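Local coordinates for protein phenylacetaldehyde dehydrogenase (Burkholderia cenocepacia, PDB 4O5H) that probably catalyses the NAD+-dependent oxidation of phenylacetaldehyde to phenylacetate, as a member of the aldehyde dehydrogenase family, at residues T88-T91 against T92-E95; F139-M142 against A143-T147; F425-V428 against D429-V432; S448-L451 against S452-H455. All coordinates share one frame; numbering follows the deposited sequence.

Interaction 1 (T88-T91 against T92-E95); sequences TAKT and TDRE
Asp93 reaches back to the start of its own helix and takes the backbone N-H of Lys90: Lys90 N to Asp93 OD2 is 2.9 Å, with an N-H...O angle of 158°. The donor stands above the carboxylate plane, 42° out of it. Asp93 chi1 of -64° sets CG beside its own backbone N and thereby turns the acid toward the N-terminal end. Lys90, at the N-cap position, returns two bonds through its carbonyl. Arg94 N lies 3.2 Å from Lys90 O, whereas Asp93 N, at 2.9 Å from the same oxygen, makes only a weak bond. Glu95 N to Thr91 O, 3.0 Å, carries the regular helical pattern onward.

In the Arg94 conformer described, a water links the loop to the arginine: it lies 3.1 Å from Ala89 O, to which it may donate, and accepts from Arg94 NH1 at 2.9 Å. A bend at chi3 puts the guanidinium of this conformer against Thr91, with Thr91 CA over one face, off toward its rim, and Thr91 CG2 3.9 Å from Arg94 NH2. That same NH2 is bonded to Ala200 O, and Glu95 OE2 to Thr147 OG1. Beyond these polar groups, Lys90 CB packs 3.5 Å from Thr92 OG1, the two side chains running alongside each other.

Bonding from a residue three places into the helix back to the N-cap N-H is the reciprocal half of a capping box. A carboxylate this near the helix N-terminus would be expected to interact favourably with the helix dipole.

Interaction 2 (F139-M142 against A143-T147); sequences FRYM and AGWAT
Ala143 opens the second half of this helical stretch with a bond to Phe139, its N lying 2.9 Å from Phe139 O. Its CB also rests against the carbonyl oxygens of Phe139 and Arg140. Gly144 N makes weak bonds to both Arg140 O (3.3 Å) and Tyr141 O (3.1 Å).

Trp145 carries the side-chain contact. Its indole lies alongside the phenol of Tyr141, pointing the same way, and NE1 donates to Tyr141 OH at 3.1 Å and 162°, the hydroxyl lying close to the indole plane. The indole edge faces the phenol ring in an offset edge-to-face pair: centroids of the phenol and the five-membered ring are 5.0 Å apart and planes 77° to each other. Tyr141 chi1 of 172° sends CG anti to the backbone N, placing the ring beside the residue one turn on. Met142 adds a Met-aromatic contact from an oblique direction, its SD 4.1 Å from Trp145 CD1. Ala146 N reaches Met142 O only weakly, at 3.4 Å.

This is the C-terminal part of helix 124-145. Phe139 and Ala143 pack on helix 91-107, Phe139 and Met142 on helix 187-201, and Met142 and Trp145 on helix 493-499, while Arg140 forms salt bridges to Asp103 and Glu106 of helix 91-107.

Interaction 3 (F425-V428 against D429-V432); sequences FDDV and DTAV
The methyl of Ala431 sits squarely over the ring of Phe425, 3.6 Å from the centroid and 5° off the ring normal. All six ring carbons are consequently at similar range from Ala431 CB, Phe425 CD1 being nearest at 3.7 Å, the geometry of a centred CH-pi contact. Phe425 chi1 of 70° places the ring between its backbone N and carbonyl carbon, which brings it against Ala431 in the first turn of the helix. The ring also meets His326 edge-to-face, and the backbone of Phe425 is paired with Ile325 and Ser327 of the adjoining strand and loop.

Asp427 and Thr430 meet quite differently, their side chains crossing at about a right angle. One oxygen, Asp427 OD1, takes two donors: Thr430 OG1 at 2.9 Å, from 38° above the carboxylate plane, and Thr430 N at 3.0 Å, nearly in line with the C-O bond. Both come from the same face of the carboxylate. Asp427 is thus the N-cap of helix 428-436, its carboxylate bonded to both the backbone N-H and the hydroxyl of the third residue after it. This cap stands where strand 419-425 turns into the helix, a beta-alpha connection in the seven-stranded sheet.

Farther along, the Asp427 carbonyl receives Ala431 N at 3.1 Å, and Val428 O receives Val432 N at 2.9 Å. In the Val428 conformer described, Val428 CG1 lies 4.3 Å from Val432 CG2, and both valines touch Leu457 of helix 451-457. Asp429, an exposed residue, forms a salt bridge to Arg460.

Interaction 4 (S448-L451 against S452-H455); sequences SNDL and SAIH
Asp450 caps the first turn of helix 451-457 through its side chain: Ala453 N donates to Asp450 OD1 at 3.0 Å and a nearly straight 171°. The donor stands steeply above the carboxylate plane, 64° out of it, and Ala453 CB lies 3.5 Å from Asp450 CG. Chi1 of -178°, which puts the carboxylate opposite its own backbone N, brings OD1 within reach of Ala453 N. Backbone bonds continue the turn, with Ile454 N to Asp450 O at 2.9 Å and His455 N to Leu451 O at 3.0 Å.

Before the cap, Ser448 OG accepts from Asp450 N at 3.0 Å and is also bonded to Asp295.

Two packing contacts follow. Ile454 folds back over the loop, its methyl CD1 3.6 Å from the carbonyl oxygen Ser448 O and its CG1 4.0 Å from Ser448 CB. Leu451 CD1 approaches His455 CD2 at 3.8 Å, one turn apart. Ile454 and His455 also pack against Met508 and Tyr169 of the second subunit.

An ST turn at Ser448 thus leads into an aspartate N-cap, joining strand 443-447 to helix 451-457 beside the subunit interface.

All four contacts are local, lie in series and neither nest nor cross. Interaction 1 closes the loop between helices 85-88 and 91-107. Interaction 2 lies at the C-terminal end of helix 124-145 and touches interaction 1, where Thr91 packs on Ala146, tying the start of helix 91-107 to the end of helix 124-145. Far along the chain, interactions 3 and 4 close the strand-to-helix turns after strands 419-425 and 443-447 of one sheet. Their centres are 14 Å apart, and their nearest atoms about 6 Å, without touching. Interaction 3 lies on the opposite side of the chain's centre from interaction 1, about 52 Å away between centres.

Interaction 1 (T88-T91 against T92-E95)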
loop_
_atom_site.group_PDB
_atom_site.type_symbol
_atom_site.label_atom_id
_atom_site.label_comp_id
_atom_site.label_asym_id
_atom_site.label_seq_id
_atom_site.Cartn_x
_atom_site.Cartn_y
_atom_site.Cartn_z
ATOM N N THR A 88 -23.518 0.721 12.838
ATOM C CA THR A 88 -24.627 1.478 12.274
ATOM C C THR A 88 -24.629 2.959 12.660
ATOM O O THR A 88 -25.565 3.669 12.383
ATOM C CB THR A 88 -25.926 0.866 12.742
ATOM O OG1 THR A 88 -25.906 0.775 14.173
ATOM C CG2 THR A 88 -26.062 -0.532 12.185
ATOM N N ALA A 89 -23.580 3.417 13.311
ATOM C CA ALA A 89 -23.464 4.811 13.672
ATOM C C ALA A 89 -23.525 5.693 12.390
ATOM O O ALA A 89 -23.011 5.325 11.335
ATOM C CB ALA A 89 -22.157 5.039 14.394
ATOM N N LYS A 90 -24.175 6.842 12.511
ATOM C CA LYS A 90 -24.229 7.793 11.421
ATOM C C LYS A 90 -22.855 8.479 11.293
ATOM O O LYS A 90 -22.096 8.556 12.271
ATOM C CB LYS A 90 -25.299 8.841 11.707
ATOM C CG LYS A 90 -26.702 8.295 11.800
ATOM C CD LYS A 90 -27.678 9.371 12.262
ATOM C CE LYS A 90 -29.146 8.949 12.098
ATOM N NZ LYS A 90 -29.516 8.690 10.665
ATOM N N THR A 91 -22.518 8.943 10.100
ATOM C CA THR A 91 -21.355 9.774 9.912
ATOM C C THR A 91 -21.306 10.916 10.948
ATOM O O THR A 91 -20.254 11.220 11.493
ATOM C CB THR A 91 -21.287 10.386 8.491
ATOM O OG1 THR A 91 -22.487 11.106 8.231
ATOM C CG2 THR A 91 -21.037 9.316 7.438
ATOM N N THR A 92 -22.455 11.527 11.194
ATOM C CA THR A 92 -22.566 12.592 12.176
ATOM C C THR A 92 -22.329 12.139 13.615
ATOM O O THR A 92 -21.909 12.944 14.446
ATOM C CB THR A 92 -23.918 13.306 12.052
ATOM O OG1 THR A 92 -24.989 12.353 11.955
ATOM C CG2 THR A 92 -23.955 14.135 10.785
ATOM N N ASP A 93 -22.598 10.880 13.926
ATOM C CA ASP A 93 -22.274 10.338 15.258
ATOM C C ASP A 93 -20.753 10.249 15.432
ATOM O O ASP A 93 -20.207 10.629 16.460
ATOM C CB ASP A 93 -22.901 8.941 15.486
ATOM C CG ASP A 93 -24.416 8.933 15.477
ATOM O OD1 ASP A 93 -25.060 9.933 15.877
ATOM O OD2 ASP A 93 -24.985 7.927 15.032
ATOM N N ARG A 94 -20.064 9.726 14.424
ATOM C CA ARG A 94 -18.626 9.596 14.501
ATOM C C ARG A 94 -17.975 10.991 14.632
ATOM O O ARG A 94 -17.072 11.200 15.429
ATOM C CB ARG A 94 -18.066 8.854 13.267
ATOM C CG ARG A 94 -18.719 7.494 12.997
ATOM C CD ARG A 94 -17.886 6.559 12.115
ATOM N NE ARG A 94 -17.484 7.135 10.837
ATOM C CZ ARG A 94 -18.173 7.024 9.688
ATOM N NH1 ARG A 94 -19.330 6.343 9.664
ATOM N NH2 ARG A 94 -17.710 7.606 8.548
ATOM N N GLU A 95 -18.479 11.935 13.857
ATOM C CA GLU A 95 -18.011 13.315 13.879
ATOM C C GLU A 95 -18.154 13.885 15.287
ATOM O O GLU A 95 -17.183 14.423 15.846
ATOM C CB GLU A 95 -18.831 14.125 12.857
ATOM C CG GLU A 95 -18.531 15.607 12.784
ATOM C CD GLU A 95 -19.479 16.269 11.782
ATOM O OE1 GLU A 95 -20.693 16.349 12.065
ATOM O OE2 GLU A 95 -18.976 16.689 10.699
HETATM O O HOH W 1 -20.218 4.087 11.248
#

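Interaction 2 (F139-M142 against A143-T147)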
loop_
_atom_site.group_PDB
_atom_site.type_symbol
_atom_site.label_atom_id
_atom_site.label_comp_id
_atom_site.label_asym_id
_atom_site.label_seq_id
_atom_site.Cartn_x
_atom_site.Cartn_y
_atom_site.Cartn_z
ATOM N N PHE A 139 -7.500 14.760 15.970
ATOM C CA PHE A 139 -8.862 14.282 16.143
ATOM C C PHE A 139 -9.908 15.257 15.594
ATOM O O PHE A 139 -10.875 14.840 14.991
ATOM C CB PHE A 139 -9.157 13.952 17.609
ATOM C CG PHE A 139 -8.556 12.632 18.072
ATOM C CD1 PHE A 139 -9.106 11.433 17.633
ATOM C CD2 PHE A 139 -7.428 12.613 18.879
ATOM C CE1 PHE A 139 -8.547 10.220 18.014
ATOM C CE2 PHE A 139 -6.864 11.392 19.290
ATOM C CZ PHE A 139 -7.422 10.199 18.842
ATOM N N ARG A 140 -9.708 16.554 15.805
ATOM C CA ARG A 140 -10.689 17.542 15.321
ATOM C C ARG A 140 -10.707 17.592 13.776
ATOM O O ARG A 140 -11.786 17.561 13.144
ATOM C CB ARG A 140 -10.398 18.946 15.901
ATOM C CG ARG A 140 -11.418 19.997 15.451
ATOM C CD ARG A 140 -11.297 21.265 16.253
ATOM N NE ARG A 140 -11.575 21.056 17.658
ATOM C CZ ARG A 140 -10.710 21.265 18.649
ATOM N NH1 ARG A 140 -9.477 21.689 18.427
ATOM N NH2 ARG A 140 -11.074 21.045 19.917
ATOM N N TYR A 141 -9.509 17.671 13.179
ATOM C CA TYR A 141 -9.383 17.723 11.708
ATOM C C TYR A 141 -10.057 16.489 11.085
ATOM O O TYR A 141 -10.917 16.599 10.189
ATOM C CB TYR A 141 -7.924 17.844 11.310
ATOM C CG TYR A 141 -7.661 17.714 9.822
ATOM C CD1 TYR A 141 -7.767 18.792 8.988
ATOM C CD2 TYR A 141 -7.397 16.470 9.254
ATOM C CE1 TYR A 141 -7.562 18.664 7.621
ATOM C CE2 TYR A 141 -7.219 16.321 7.889
ATOM C CZ TYR A 141 -7.283 17.437 7.082
ATOM O OH TYR A 141 -7.113 17.288 5.708
ATOM N N MET A 142 -9.721 15.298 11.598
ATOM C CA MET A 142 -10.288 14.067 11.052
ATOM C C MET A 142 -11.787 13.918 11.323
ATOM O O MET A 142 -12.499 13.327 10.533
ATOM C CB MET A 142 -9.505 12.848 11.591
ATOM C CG MET A 142 -8.020 12.829 11.192
ATOM S SD MET A 142 -7.802 12.667 9.414
ATOM C CE MET A 142 -6.074 13.126 9.292
ATOM N N ALA A 143 -12.252 14.438 12.452
ATOM C CA ALA A 143 -13.668 14.476 12.732
ATOM C C ALA A 143 -14.444 15.072 11.564
ATOM O O ALA A 143 -15.514 14.564 11.157
ATOM C CB ALA A 143 -13.976 15.270 13.991
ATOM N N GLY A 144 -13.903 16.118 11.008
ATOM C CA GLY A 144 -14.556 16.783 9.891
ATOM C C GLY A 144 -14.570 15.936 8.624
ATOM O O GLY A 144 -15.427 16.168 7.771
ATOM N N TRP A 145 -13.626 14.981 8.467
ATOM C CA TRP A 145 -13.688 14.066 7.338
ATOM C C TRP A 145 -14.783 13.021 7.477
ATOM O O TRP A 145 -15.230 12.490 6.450
ATOM C CB TRP A 145 -12.351 13.334 7.056
ATOM C CG TRP A 145 -11.393 14.178 6.263
ATOM C CD1 TRP A 145 -10.211 14.615 6.654
ATOM C CD2 TRP A 145 -11.596 14.701 4.938
ATOM N NE1 TRP A 145 -9.606 15.373 5.665
ATOM C CE2 TRP A 145 -10.440 15.425 4.592
ATOM C CE3 TRP A 145 -12.606 14.565 4.005
ATOM C CZ2 TRP A 145 -10.312 16.094 3.390
ATOM C CZ3 TRP A 145 -12.508 15.238 2.834
ATOM C CH2 TRP A 145 -11.354 15.974 2.513
ATOM N N ALA A 146 -15.265 12.767 8.691
ATOM C CA ALA A 146 -16.220 11.713 8.877
ATOM C C ALA A 146 -17.483 11.912 8.037
ATOM O O ALA A 146 -18.078 10.909 7.578
ATOM C CB ALA A 146 -16.562 11.560 10.342
ATOM N N THR A 147 -17.874 13.169 7.793
ATOM C CA THR A 147 -19.072 13.450 7.032
ATOM C C THR A 147 -18.809 13.751 5.555
ATOM O O THR A 147 -19.758 14.026 4.839
ATOM C CB THR A 147 -19.855 14.639 7.637
ATOM O OG1 THR A 147 -18.948 15.684 7.958
ATOM C CG2 THR A 147 -20.562 14.173 8.947
#

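Interaction 3 (F425-V428 against D429-V432)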
loop_
_atom_site.group_PDB
_atom_site.type_symbol
_atom_site.label_atom_id
_atom_site.label_comp_id
_atom_site.label_asym_id
_atom_site.label_seq_id
_atom_site.Cartn_x
_atom_site.Cartn_y
_atom_site.Cartn_z
ATOM N N PHE A 425 29.573 21.222 0.032
ATOM C CA PHE A 425 29.450 20.920 -1.378
ATOM C C PHE A 425 29.720 22.165 -2.181
ATOM O O PHE A 425 29.492 23.275 -1.709
ATOM C CB PHE A 425 28.069 20.371 -1.734
ATOM C CG PHE A 425 26.961 21.386 -1.651
ATOM C CD1 PHE A 425 26.611 22.139 -2.753
ATOM C CD2 PHE A 425 26.198 21.517 -0.476
ATOM C CE1 PHE A 425 25.593 23.066 -2.682
ATOM C CE2 PHE A 425 25.151 22.429 -0.404
ATOM C CZ PHE A 425 24.868 23.222 -1.500
ATOM N N ASP A 426 30.184 21.968 -3.420
ATOM C CA ASP A 426 30.536 23.092 -4.311
ATOM C C ASP A 426 29.477 23.441 -5.302
ATOM O O ASP A 426 29.443 24.557 -5.742
ATOM C CB ASP A 426 31.826 22.789 -5.066
ATOM C CG ASP A 426 33.025 22.765 -4.151
ATOM O OD1 ASP A 426 33.000 23.463 -3.101
ATOM O OD2 ASP A 426 33.966 22.010 -4.449
ATOM N N ASP A 427 28.604 22.509 -5.654
ATOM C CA ASP A 427 27.517 22.860 -6.558
ATOM C C ASP A 427 26.268 22.014 -6.320
ATOM O O ASP A 427 26.345 20.924 -5.754
ATOM C CB ASP A 427 27.977 22.737 -8.005
ATOM C CG ASP A 427 28.557 21.389 -8.303
ATOM O OD1 ASP A 427 27.823 20.383 -8.277
ATOM O OD2 ASP A 427 29.774 21.339 -8.573
ATOM N N VAL A 428 25.153 22.495 -6.848
ATOM C CA VAL A 428 23.886 21.891 -6.576
ATOM C C VAL A 428 23.769 20.461 -7.105
ATOM O O VAL A 428 23.138 19.630 -6.459
ATOM C CB VAL A 428 22.724 22.741 -7.085
ATOM C CG1 VAL A 428 21.390 22.071 -6.731
ATOM C CG2 VAL A 428 22.784 24.111 -6.434
ATOM N N ASP A 429 24.353 20.165 -8.266
ATOM C CA ASP A 429 24.306 18.775 -8.733
ATOM C C ASP A 429 24.916 17.831 -7.696
ATOM O O ASP A 429 24.413 16.727 -7.462
ATOM C CB ASP A 429 24.995 18.590 -10.066
ATOM C CG ASP A 429 24.213 19.175 -11.206
ATOM O OD1 ASP A 429 22.993 19.320 -11.132
ATOM O OD2 ASP A 429 24.826 19.519 -12.211
ATOM N N THR A 430 26.012 18.249 -7.100
ATOM C CA THR A 430 26.668 17.436 -6.092
ATOM C C THR A 430 25.829 17.314 -4.839
ATOM O O THR A 430 25.765 16.254 -4.251
ATOM C CB THR A 430 28.046 18.007 -5.758
ATOM O OG1 THR A 430 28.832 17.964 -6.939
ATOM C CG2 THR A 430 28.754 17.163 -4.717
ATOM N N ALA A 431 25.172 18.406 -4.442
ATOM C CA ALA A 431 24.307 18.393 -3.276
ATOM C C ALA A 431 23.171 17.389 -3.487
ATOM O O ALA A 431 22.842 16.638 -2.575
ATOM C CB ALA A 431 23.724 19.779 -3.015
ATOM N N VAL A 432 22.630 17.352 -4.704
ATOM C CA VAL A 432 21.581 16.395 -5.042
ATOM C C VAL A 432 22.099 14.957 -4.948
ATOM O O VAL A 432 21.440 14.109 -4.332
ATOM C CB VAL A 432 20.998 16.639 -6.435
ATOM C CG1 VAL A 432 20.100 15.474 -6.895
ATOM C CG2 VAL A 432 20.206 17.935 -6.444
#

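Interaction 4 (S448-L451 against S452-H455)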
loop_
_atom_site.group_PDB
_atom_site.type_symbol
_atom_site.label_atom_id
_atom_site.label_comp_id
_atom_site.label_asym_id
_atom_site.label_seq_id
_atom_site.Cartn_x
_atom_site.Cartn_y
_atom_site.Cartn_z
ATOM N N SER A 448 17.140 28.531 1.506
ATOM C CA SER A 448 17.401 29.488 0.438
ATOM C C SER A 448 16.205 30.423 0.268
ATOM O O SER A 448 15.110 30.133 0.787
ATOM C CB SER A 448 17.606 28.750 -0.881
ATOM O OG SER A 448 17.939 29.635 -1.932
ATOM N N ASN A 449 16.427 31.534 -0.401
ATOM C CA ASN A 449 15.360 32.454 -0.802
ATOM C C ASN A 449 15.382 32.641 -2.337
ATOM O O ASN A 449 14.697 33.495 -2.874
ATOM C CB ASN A 449 15.506 33.807 -0.094
ATOM C CG ASN A 449 14.276 34.702 -0.255
ATOM O OD1 ASN A 449 13.147 34.272 -0.048
ATOM N ND2 ASN A 449 14.505 35.951 -0.671
ATOM N N ASP A 450 16.098 31.743 -3.021
ATOM C CA ASP A 450 16.302 31.767 -4.463
ATOM C C ASP A 450 15.197 30.897 -5.127
ATOM O O ASP A 450 15.308 29.694 -5.165
ATOM C CB ASP A 450 17.700 31.168 -4.734
ATOM C CG ASP A 450 18.099 31.170 -6.217
ATOM O OD1 ASP A 450 17.289 31.124 -7.153
ATOM O OD2 ASP A 450 19.302 31.155 -6.438
ATOM N N LEU A 451 14.183 31.544 -5.678
ATOM C CA LEU A 451 13.026 30.875 -6.267
ATOM C C LEU A 451 13.418 29.849 -7.318
ATOM O O LEU A 451 12.982 28.713 -7.241
ATOM C CB LEU A 451 12.076 31.906 -6.932
ATOM C CG LEU A 451 10.867 31.286 -7.670
ATOM C CD1 LEU A 451 9.707 31.129 -6.716
ATOM C CD2 LEU A 451 10.435 32.162 -8.840
ATOM N N SER A 452 14.241 30.264 -8.278
ATOM C CA SER A 452 14.688 29.386 -9.356
ATOM C C SER A 452 15.410 28.152 -8.831
ATOM O O SER A 452 15.076 27.019 -9.208
ATOM C CB SER A 452 15.601 30.144 -10.296
ATOM O OG SER A 452 15.915 29.340 -11.409
ATOM N N ALA A 453 16.370 28.359 -7.942
ATOM C CA ALA A 453 17.130 27.233 -7.383
ATOM C C ALA A 453 16.245 26.278 -6.577
ATOM O O ALA A 453 16.422 25.072 -6.658
ATOM C CB ALA A 453 18.266 27.722 -6.491
ATOM N N ILE A 454 15.330 26.832 -5.813
ATOM C CA ILE A 454 14.430 26.024 -4.990
ATOM C C ILE A 454 13.546 25.159 -5.878
ATOM O O ILE A 454 13.459 23.950 -5.702
ATOM C CB ILE A 454 13.578 26.914 -4.085
ATOM C CG1 ILE A 454 14.465 27.502 -2.989
ATOM C CG2 ILE A 454 12.422 26.113 -3.457
ATOM C CD1 ILE A 454 13.873 28.723 -2.315
ATOM N N HIS A 455 12.970 25.753 -6.917
ATOM C CA HIS A 455 12.065 24.998 -7.778
ATOM C C HIS A 455 12.761 24.000 -8.698
ATOM O O HIS A 455 12.170 23.017 -9.070
ATOM C CB HIS A 455 11.092 25.915 -8.530
ATOM C CG HIS A 455 9.894 26.252 -7.698
ATOM N ND1 HIS A 455 8.880 25.335 -7.464
ATOM C CD2 HIS A 455 9.595 27.342 -6.950
ATOM C CE1 HIS A 455 7.997 25.865 -6.628
ATOM N NE2 HIS A 455 8.406 27.077 -6.304
#